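PDB 3MQQ: transcriptional regulator, LuxR family from Burkholderia thailandensis, which probably regulates transcription by binding DNA, this chain being the PAS domain of the longer protein, without its LuxR-type DNA-binding part. Local coordinates for residues V17-R22 with R45-L50; I24-D29 with D41-S46; V49-S54 with D76-K81. One frame throughout, in Å; residues are numbered along the deposited sequence.

How the contacts relate
From the N terminus, the chain runs up strand 15-20 and turns into strand 23-27, an outermost strand of the sheet within this chain. Helices 29-34 and 39-42 follow. Contact 2 closes this excursion by bringing 41-46 back to 24-29. Contact 1 closes a wider loop round it, setting 45-50 against 17-22. The two share Arg45 and Ser46 and touch through Phe47 and Ile24. Contact 3 follows, overlapping contact 1 only at Val49 and Leu50. Its loop contains helix 54-71 and returns on strand 74-81, at the opposite edge of the sheet. Together the contacts tie the connecting segment 41-54 to both outermost strands and to strand 15-20. Contacts 1 and 3 meet at one ethanol.

Contact 1. Residues V17-R22 with R45-L50; sequences VLSRDR and RSFEVL. With NA (sodium ion), chain K; EOH (ethanol), chain H.
Phe47 reaches strand 15-20 with the far end of its ring. CZ lies 3.7 Å from Val17 CG1, and CE2 lies 3.8 Å from Ser19 CB. Both approach the ring obliquely. Val17 comes from the opposite direction and presents CG1, which is anti to its backbone N (chi1 166°). The ring also meets Trp108 edge-to-face. The Phe47 backbone is held too: its N gives a nearly straight bond to Arg22 O (2.8 Å, 169° at the hydrogen). Ser46 CA adds a CA-H...O contact to the same oxygen at 3.5 Å. Ser46 OG accepts from Glu48 N at 3.0 Å, an ST turn that leads into the 3-10 segment.

A bend at chi3 (77°) turns the Arg22 guanidinium to Phe57 and the ethanol. It makes a cation-pi contact with Phe57, and NH1 bonds to Phe57 O. NH1 also donates to the ethanol O at 2.8 Å. Ethanol C2 sits too close to Arg22 NE, making its placement doubtful. Ser19 OG binds the sodium ion together with Leu103 O, Ala104 O and a water. The ethanol, probably from the crystallisation liquor, lies between the sheet and its covering segments, consistent with a PAS ligand pocket.

Contact 2. Residues I24-D29 with D41-S46; sequences IEDCND and DLIGRS
Arg45 meets Ile24 through its backbone, while its flat guanidinium turns back to Asp41. There the edge does the work, in plane: NE (2.9 Å) and NH2 (3.1 Å) both donate to Asp41 O. This side-on grip holds the guanidinium against the Asp41 carbonyl. Arg45 O accepts from Ile24 N at 2.9 Å, almost perfectly straight at the hydrogen (179°). Gly44 N returns a bond to Ile24 O at 2.7 Å. Leu42 to Arg45 form a type II turn, with Gly44 at its third position, where phi is positive.

Ile24 packs its CB against Leu42 O, and its CD1 reaches Leu42 CD2 at 3.8 Å. Ile43 sends CD1 along the strand backbone, 3.7 Å from Asp26 CA. Cys27 SG fills in beside it, 4.0 Å from Leu42 CB. Its chi1 of 73° turns the sulfur to Leu42 and Ile43.

Glu25 and Asp26 form a classic beta bulge opposite Leu18. Asp26 OD2 also bonds to Tyr5 OH of the second subunit. Val17 of strand 15-20 touches Ile24 and Cys27, while Leu31 of helix 29-34 packs on Ile24 and Leu42. Ile24 thus lies between strand 15-20 and helix 29-34, with the turn 42-45 closing over it.

Contact 3. Residues V49-S54 with D76-K81; sequences VLYPSS and DDRIMK. With EOH (ethanol), chain H.
Met80, present as selenomethionine, lies alongside Tyr51, both side chains pointing the same way. Its CB sits 3.4 Å from Leu50 O. CG stays within 4.2 Å of the same Leu50 oxygen. The chain then bends at chi2 (-68°) and chi3 (-85°), which folds its end over the phenol. SE comes down on the CD1-CE1 side of the ring, 3.5 Å from Tyr51 CD1, in a Met-aromatic contact. CE lies over the ring centre, 3.8 Å from the Tyr51 centroid and close to the ring normal, a CH-pi contact. The same methyl also touches Leu50 CB.

Met80 sits on strand 74-81, outermost within this chain in the antiparallel PAS sheet, beside strand 87-96. Segment 49-54 leads from the 3-10 segment into helix 54-71, which begins after the N-cap Ser53. Lys81 N bonds to Leu50 O at 2.8 Å and joins this segment to the strand. Bends at chi3 and chi4 curl Lys81 back, bringing CE past Tyr51 O and NZ near Val49 O. A water links NZ to Val49 O and Lys81 O; the direct NZ bond to Val49 O is weak. The Pro52 and Ile79 side chains cross at about a right angle, CG touching CG2.

At the other end of the ring, Arg78 NH1 donates to Tyr51 OH at 3.0 Å, with ring and guanidinium planes 39° apart. NE and NH2 hold Asp76 in a two-pronged salt bridge, with NE 2.7 Å from OD1, which should limit rotation of the guanidinium. Tyr51 OH makes a very short, doubtful hydrogen bond to the ethanol O.

Contact 1. Residues V17-R22 with R45-L50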
# COMPACT_ATOMS: atom_id res chain seq x y z
N VAL B 17 -2.27 -8.77 -0.07
CA VAL B 17 -3.01 -10.05 -0.02
C VAL B 17 -4.21 -9.95 -0.92
O VAL B 17 -4.93 -8.96 -0.87
CB VAL B 17 -3.54 -10.40 1.42
CG1 VAL B 17 -4.59 -11.55 1.40
CG2 VAL B 17 -2.39 -10.74 2.37
N LEU B 18 -4.43 -10.98 -1.74
CA LEU B 18 -5.74 -11.21 -2.39
C LEU B 18 -6.46 -12.23 -1.51
O LEU B 18 -5.95 -13.32 -1.30
CB LEU B 18 -5.56 -11.73 -3.83
CG LEU B 18 -4.54 -10.97 -4.66
CD1 LEU B 18 -4.44 -11.57 -6.09
CD2 LEU B 18 -4.93 -9.48 -4.71
N SER B 19 -7.59 -11.83 -0.91
CA SER B 19 -8.27 -12.68 0.09
C SER B 19 -9.59 -13.20 -0.44
O SER B 19 -10.11 -12.77 -1.50
CB SER B 19 -8.51 -11.88 1.37
OG SER B 19 -9.57 -10.93 1.15
N ARG B 20 -10.12 -14.18 0.29
CA ARG B 20 -11.50 -14.65 0.09
C ARG B 20 -11.92 -15.29 1.40
O ARG B 20 -11.22 -16.16 1.92
CB ARG B 20 -11.59 -15.63 -1.09
CG ARG B 20 -12.98 -16.08 -1.39
CD ARG B 20 -13.11 -16.46 -2.87
NE ARG B 20 -12.42 -17.69 -3.28
CZ ARG B 20 -12.14 -18.74 -2.50
NH1 ARG B 20 -11.53 -19.79 -3.03
NH2 ARG B 20 -12.45 -18.76 -1.21
N ASP B 21 -13.04 -14.82 1.94
CA ASP B 21 -13.57 -15.28 3.24
C ASP B 21 -12.51 -15.34 4.36
O ASP B 21 -12.45 -16.31 5.14
CB ASP B 21 -14.27 -16.62 3.04
CG ASP B 21 -15.35 -16.55 1.98
OD1 ASP B 21 -15.95 -15.46 1.80
OD2 ASP B 21 -15.59 -17.57 1.32
N ARG B 22 -11.71 -14.29 4.42
CA ARG B 22 -10.68 -14.10 5.44
C ARG B 22 -9.55 -15.12 5.35
O ARG B 22 -8.86 -15.37 6.34
CB ARG B 22 -11.25 -14.01 6.88
CG ARG B 22 -12.49 -13.11 7.03
CD ARG B 22 -12.85 -12.93 8.49
NE ARG B 22 -11.95 -11.98 9.14
CZ ARG B 22 -11.96 -11.71 10.44
NH1 ARG B 22 -11.10 -10.82 10.95
NH2 ARG B 22 -12.82 -12.32 11.23
N ARG B 45 -3.84 -19.78 4.13
CA ARG B 45 -3.93 -19.59 5.58
C ARG B 45 -5.04 -18.61 5.95
O ARG B 45 -5.14 -17.53 5.31
CB ARG B 45 -2.56 -19.11 6.11
CG ARG B 45 -2.36 -19.34 7.59
CD ARG B 45 -2.13 -20.83 7.92
NE ARG B 45 -0.74 -21.18 7.67
CZ ARG B 45 -0.04 -22.11 8.32
NH1 ARG B 45 -0.58 -22.83 9.32
NH2 ARG B 45 1.21 -22.33 7.97
N SER B 46 -5.87 -18.96 6.94
CA SER B 46 -6.80 -17.97 7.54
C SER B 46 -6.02 -16.77 8.10
O SER B 46 -4.96 -16.96 8.70
CB SER B 46 -7.63 -18.57 8.67
OG SER B 46 -8.44 -17.55 9.25
N PHE B 47 -6.51 -15.55 7.89
CA PHE B 47 -5.96 -14.38 8.58
C PHE B 47 -5.87 -14.59 10.09
O PHE B 47 -5.06 -13.96 10.75
CB PHE B 47 -6.84 -13.18 8.33
CG PHE B 47 -6.60 -12.48 7.02
CD1 PHE B 47 -5.31 -12.10 6.61
CD2 PHE B 47 -7.68 -12.11 6.25
CE1 PHE B 47 -5.13 -11.39 5.41
CE2 PHE B 47 -7.50 -11.39 5.05
CZ PHE B 47 -6.23 -11.04 4.64
N GLU B 48 -6.70 -15.48 10.65
CA GLU B 48 -6.73 -15.69 12.12
C GLU B 48 -5.34 -15.90 12.74
O GLU B 48 -5.06 -15.47 13.88
CB GLU B 48 -7.63 -16.90 12.44
CG GLU B 48 -7.85 -17.29 13.93
CD GLU B 48 -8.76 -18.52 14.09
OE1 GLU B 48 -9.17 -18.82 15.23
OE2 GLU B 48 -9.08 -19.21 13.08
N VAL B 49 -4.46 -16.56 11.99
CA VAL B 49 -3.12 -16.89 12.51
C VAL B 49 -2.20 -15.67 12.66
O VAL B 49 -1.18 -15.73 13.33
CB VAL B 49 -2.44 -18.05 11.69
CG1 VAL B 49 -3.28 -19.29 11.76
CG2 VAL B 49 -2.15 -17.67 10.23
N LEU B 50 -2.58 -14.57 12.01
CA LEU B 50 -1.77 -13.36 11.98
C LEU B 50 -2.17 -12.48 13.15
O LEU B 50 -1.50 -11.53 13.44
CB LEU B 50 -1.96 -12.60 10.66
CG LEU B 50 -1.73 -13.32 9.33
CD1 LEU B 50 -2.14 -12.39 8.18
CD2 LEU B 50 -0.29 -13.81 9.16
NA NA K . -11.54 -11.84 2.82
C1 EOH H . -9.26 -9.64 7.98
C2 EOH H . -10.50 -10.36 7.51
O EOH H . -9.05 -9.87 9.34
O HOH W 1 -10.56 -17.49 7.88
O HOH W 2 -10.97 -10.33 4.99

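Contact 2. Residues I24-D29 with D41-S46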
# COMPACT_ATOMS: atom_id res chain seq x y z
N ILE B 24 -6.08 -16.06 3.00
CA ILE B 24 -5.11 -15.49 2.06
C ILE B 24 -5.04 -16.39 0.82
O ILE B 24 -4.57 -17.52 0.92
CB ILE B 24 -3.72 -15.45 2.68
CG1 ILE B 24 -3.69 -14.52 3.91
CG2 ILE B 24 -2.67 -15.09 1.63
CD1 ILE B 24 -2.32 -14.58 4.66
N GLU B 25 -5.50 -15.91 -0.33
CA GLU B 25 -5.44 -16.69 -1.57
C GLU B 25 -4.14 -16.44 -2.33
O GLU B 25 -3.62 -17.34 -3.03
CB GLU B 25 -6.66 -16.43 -2.45
CG GLU B 25 -7.97 -16.61 -1.73
CD GLU B 25 -8.37 -18.06 -1.59
OE1 GLU B 25 -9.20 -18.52 -2.38
OE2 GLU B 25 -7.83 -18.75 -0.69
N ASP B 26 -3.59 -15.23 -2.19
CA ASP B 26 -2.30 -14.91 -2.77
C ASP B 26 -1.69 -13.81 -1.95
O ASP B 26 -2.41 -13.05 -1.30
CB ASP B 26 -2.44 -14.51 -4.25
CG ASP B 26 -1.13 -14.55 -5.01
OD1 ASP B 26 -0.09 -15.02 -4.48
OD2 ASP B 26 -1.13 -14.14 -6.19
N CYS B 27 -0.37 -13.74 -1.94
CA CYS B 27 0.31 -12.68 -1.22
C CYS B 27 1.68 -12.47 -1.82
O CYS B 27 2.17 -13.28 -2.64
CB CYS B 27 0.41 -12.97 0.31
SG CYS B 27 1.63 -14.27 0.78
N ASN B 28 2.31 -11.38 -1.43
CA ASN B 28 3.64 -11.10 -1.92
C ASN B 28 4.74 -11.41 -0.89
O ASN B 28 4.45 -11.75 0.29
CB ASN B 28 3.75 -9.66 -2.48
CG ASN B 28 3.52 -8.58 -1.43
OD1 ASN B 28 3.37 -8.84 -0.23
ND2 ASN B 28 3.51 -7.33 -1.90
N ASP B 29 5.99 -11.26 -1.35
CA ASP B 29 7.17 -11.54 -0.51
C ASP B 29 7.22 -10.57 0.69
O ASP B 29 7.67 -10.96 1.76
CB ASP B 29 8.48 -11.52 -1.31
CG ASP B 29 8.79 -12.86 -1.98
OD1 ASP B 29 8.09 -13.87 -1.71
OD2 ASP B 29 9.76 -12.94 -2.75
N ASP B 41 3.92 -20.54 3.47
CA ASP B 41 3.29 -20.67 4.81
C ASP B 41 1.97 -19.91 4.90
O ASP B 41 1.14 -20.21 5.74
CB ASP B 41 4.23 -20.21 5.93
CG ASP B 41 5.49 -21.08 6.05
OD1 ASP B 41 5.39 -22.33 6.04
OD2 ASP B 41 6.59 -20.50 6.16
N LEU B 42 1.79 -18.92 4.02
CA LEU B 42 0.64 -18.02 4.11
C LEU B 42 -0.45 -18.34 3.12
O LEU B 42 -1.62 -18.03 3.36
CB LEU B 42 1.09 -16.55 3.98
CG LEU B 42 1.90 -16.04 5.18
CD1 LEU B 42 2.70 -14.81 4.83
CD2 LEU B 42 0.93 -15.75 6.31
N ILE B 43 -0.09 -18.92 1.99
CA ILE B 43 -1.08 -19.25 0.97
C ILE B 43 -2.07 -20.29 1.50
O ILE B 43 -1.71 -21.41 1.88
CB ILE B 43 -0.42 -19.76 -0.31
CG1 ILE B 43 0.54 -18.70 -0.85
CG2 ILE B 43 -1.48 -20.17 -1.34
CD1 ILE B 43 -0.13 -17.41 -1.23
N GLY B 44 -3.34 -19.89 1.52
CA GLY B 44 -4.41 -20.76 1.99
C GLY B 44 -4.50 -20.75 3.50
O GLY B 44 -5.15 -21.59 4.07
N ARG B 45 -3.84 -19.78 4.13
CA ARG B 45 -3.93 -19.59 5.58
C ARG B 45 -5.04 -18.61 5.95
O ARG B 45 -5.14 -17.53 5.31
CB ARG B 45 -2.56 -19.11 6.11
CG ARG B 45 -2.36 -19.34 7.59
CD ARG B 45 -2.13 -20.83 7.92
NE ARG B 45 -0.74 -21.18 7.67
CZ ARG B 45 -0.04 -22.11 8.32
NH1 ARG B 45 -0.58 -22.83 9.32
NH2 ARG B 45 1.21 -22.33 7.97
N SER B 46 -5.87 -18.96 6.94
CA SER B 46 -6.80 -17.97 7.54
C SER B 46 -6.02 -16.77 8.10
O SER B 46 -4.96 -16.96 8.70
CB SER B 46 -7.63 -18.57 8.67
OG SER B 46 -8.44 -17.55 9.25

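Contact 3. Residues V49-S54 with D76-K81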
# COMPACT_ATOMS: atom_id res chain seq x y z
N VAL B 49 -4.46 -16.56 11.99
CA VAL B 49 -3.12 -16.89 12.51
C VAL B 49 -2.20 -15.67 12.66
O VAL B 49 -1.18 -15.73 13.33
CB VAL B 49 -2.44 -18.05 11.69
CG1 VAL B 49 -3.28 -19.29 11.76
CG2 VAL B 49 -2.15 -17.67 10.23
N LEU B 50 -2.58 -14.57 12.01
CA LEU B 50 -1.77 -13.36 11.98
C LEU B 50 -2.17 -12.48 13.15
O LEU B 50 -1.50 -11.53 13.44
CB LEU B 50 -1.96 -12.60 10.66
CG LEU B 50 -1.73 -13.32 9.33
CD1 LEU B 50 -2.14 -12.39 8.18
CD2 LEU B 50 -0.29 -13.81 9.16
N TYR B 51 -3.30 -12.79 13.79
CA TYR B 51 -3.77 -12.03 14.95
C TYR B 51 -3.16 -12.55 16.25
O TYR B 51 -2.75 -13.71 16.33
CB TYR B 51 -5.31 -12.06 15.02
CG TYR B 51 -6.00 -11.19 14.00
CD1 TYR B 51 -6.29 -9.84 14.29
CD2 TYR B 51 -6.34 -11.68 12.73
CE1 TYR B 51 -6.92 -9.00 13.35
CE2 TYR B 51 -6.97 -10.84 11.79
CZ TYR B 51 -7.25 -9.51 12.10
OH TYR B 51 -7.86 -8.70 11.17
N PRO B 52 -3.12 -11.70 17.29
CA PRO B 52 -2.55 -12.10 18.57
C PRO B 52 -3.30 -13.29 19.15
O PRO B 52 -2.73 -14.10 19.87
CB PRO B 52 -2.76 -10.87 19.45
CG PRO B 52 -2.75 -9.72 18.45
CD PRO B 52 -3.53 -10.28 17.29
N SER B 53 -4.59 -13.37 18.86
CA SER B 53 -5.42 -14.47 19.35
C SER B 53 -6.67 -14.63 18.49
O SER B 53 -7.01 -13.74 17.69
CB SER B 53 -5.83 -14.17 20.80
OG SER B 53 -6.72 -13.06 20.83
N SER B 54 -7.35 -15.76 18.66
CA SER B 54 -8.63 -16.03 18.02
C SER B 54 -9.66 -14.95 18.37
O SER B 54 -10.43 -14.52 17.50
CB SER B 54 -9.16 -17.41 18.46
OG SER B 54 -10.46 -17.63 17.96
N ASP B 76 -7.03 0.64 9.42
CA ASP B 76 -6.72 0.87 10.81
C ASP B 76 -5.25 0.60 11.14
O ASP B 76 -4.45 0.28 10.28
CB ASP B 76 -7.62 0.02 11.74
CG ASP B 76 -7.25 -1.45 11.72
OD1 ASP B 76 -6.09 -1.77 11.41
OD2 ASP B 76 -8.12 -2.31 12.03
N ASP B 77 -4.90 0.79 12.41
CA ASP B 77 -3.64 0.25 12.93
C ASP B 77 -4.03 -0.77 13.97
O ASP B 77 -4.94 -0.51 14.77
CB ASP B 77 -2.86 1.36 13.62
CG ASP B 77 -2.52 2.48 12.68
OD1 ASP B 77 -2.03 2.18 11.57
OD2 ASP B 77 -2.76 3.65 13.04
N ARG B 78 -3.35 -1.92 13.97
CA ARG B 78 -3.58 -2.88 15.05
C ARG B 78 -2.36 -3.69 15.36
O ARG B 78 -1.41 -3.73 14.59
CB ARG B 78 -4.75 -3.81 14.74
CG ARG B 78 -4.37 -5.04 13.91
CD ARG B 78 -4.12 -4.66 12.46
NE ARG B 78 -5.37 -4.34 11.79
CZ ARG B 78 -6.16 -5.24 11.21
NH1 ARG B 78 -5.84 -6.52 11.20
NH2 ARG B 78 -7.27 -4.84 10.65
N ILE B 79 -2.43 -4.40 16.48
CA ILE B 79 -1.36 -5.29 16.86
C ILE B 79 -1.60 -6.66 16.20
O ILE B 79 -2.72 -7.21 16.28
CB ILE B 79 -1.31 -5.42 18.39
CG1 ILE B 79 -0.84 -4.09 18.98
CG2 ILE B 79 -0.41 -6.60 18.81
CD1 ILE B 79 -1.12 -3.92 20.48
N MSE B 80 -0.56 -7.15 15.52
CA MSE B 80 -0.58 -8.45 14.90
C MSE B 80 0.57 -9.31 15.43
O MSE B 80 1.35 -8.83 16.24
CB MSE B 80 -0.52 -8.30 13.36
CG MSE B 80 -1.68 -7.42 12.85
SE MSE B 80 -3.41 -8.28 13.03
CE MSE B 80 -3.41 -9.30 11.38
N LYS B 81 0.62 -10.55 14.97
CA LYS B 81 1.54 -11.57 15.48
C LYS B 81 2.39 -12.19 14.36
O LYS B 81 1.88 -12.86 13.46
CB LYS B 81 0.74 -12.67 16.19
CG LYS B 81 1.62 -13.66 16.95
CD LYS B 81 0.76 -14.64 17.74
CE LYS B 81 0.11 -15.64 16.80
NZ LYS B 81 1.10 -16.07 15.79
C1 EOH H . -9.26 -9.64 7.98
C2 EOH H . -10.50 -10.36 7.51
O EOH H . -9.05 -9.87 9.34
O HOH W 3 1.45 -15.49 13.09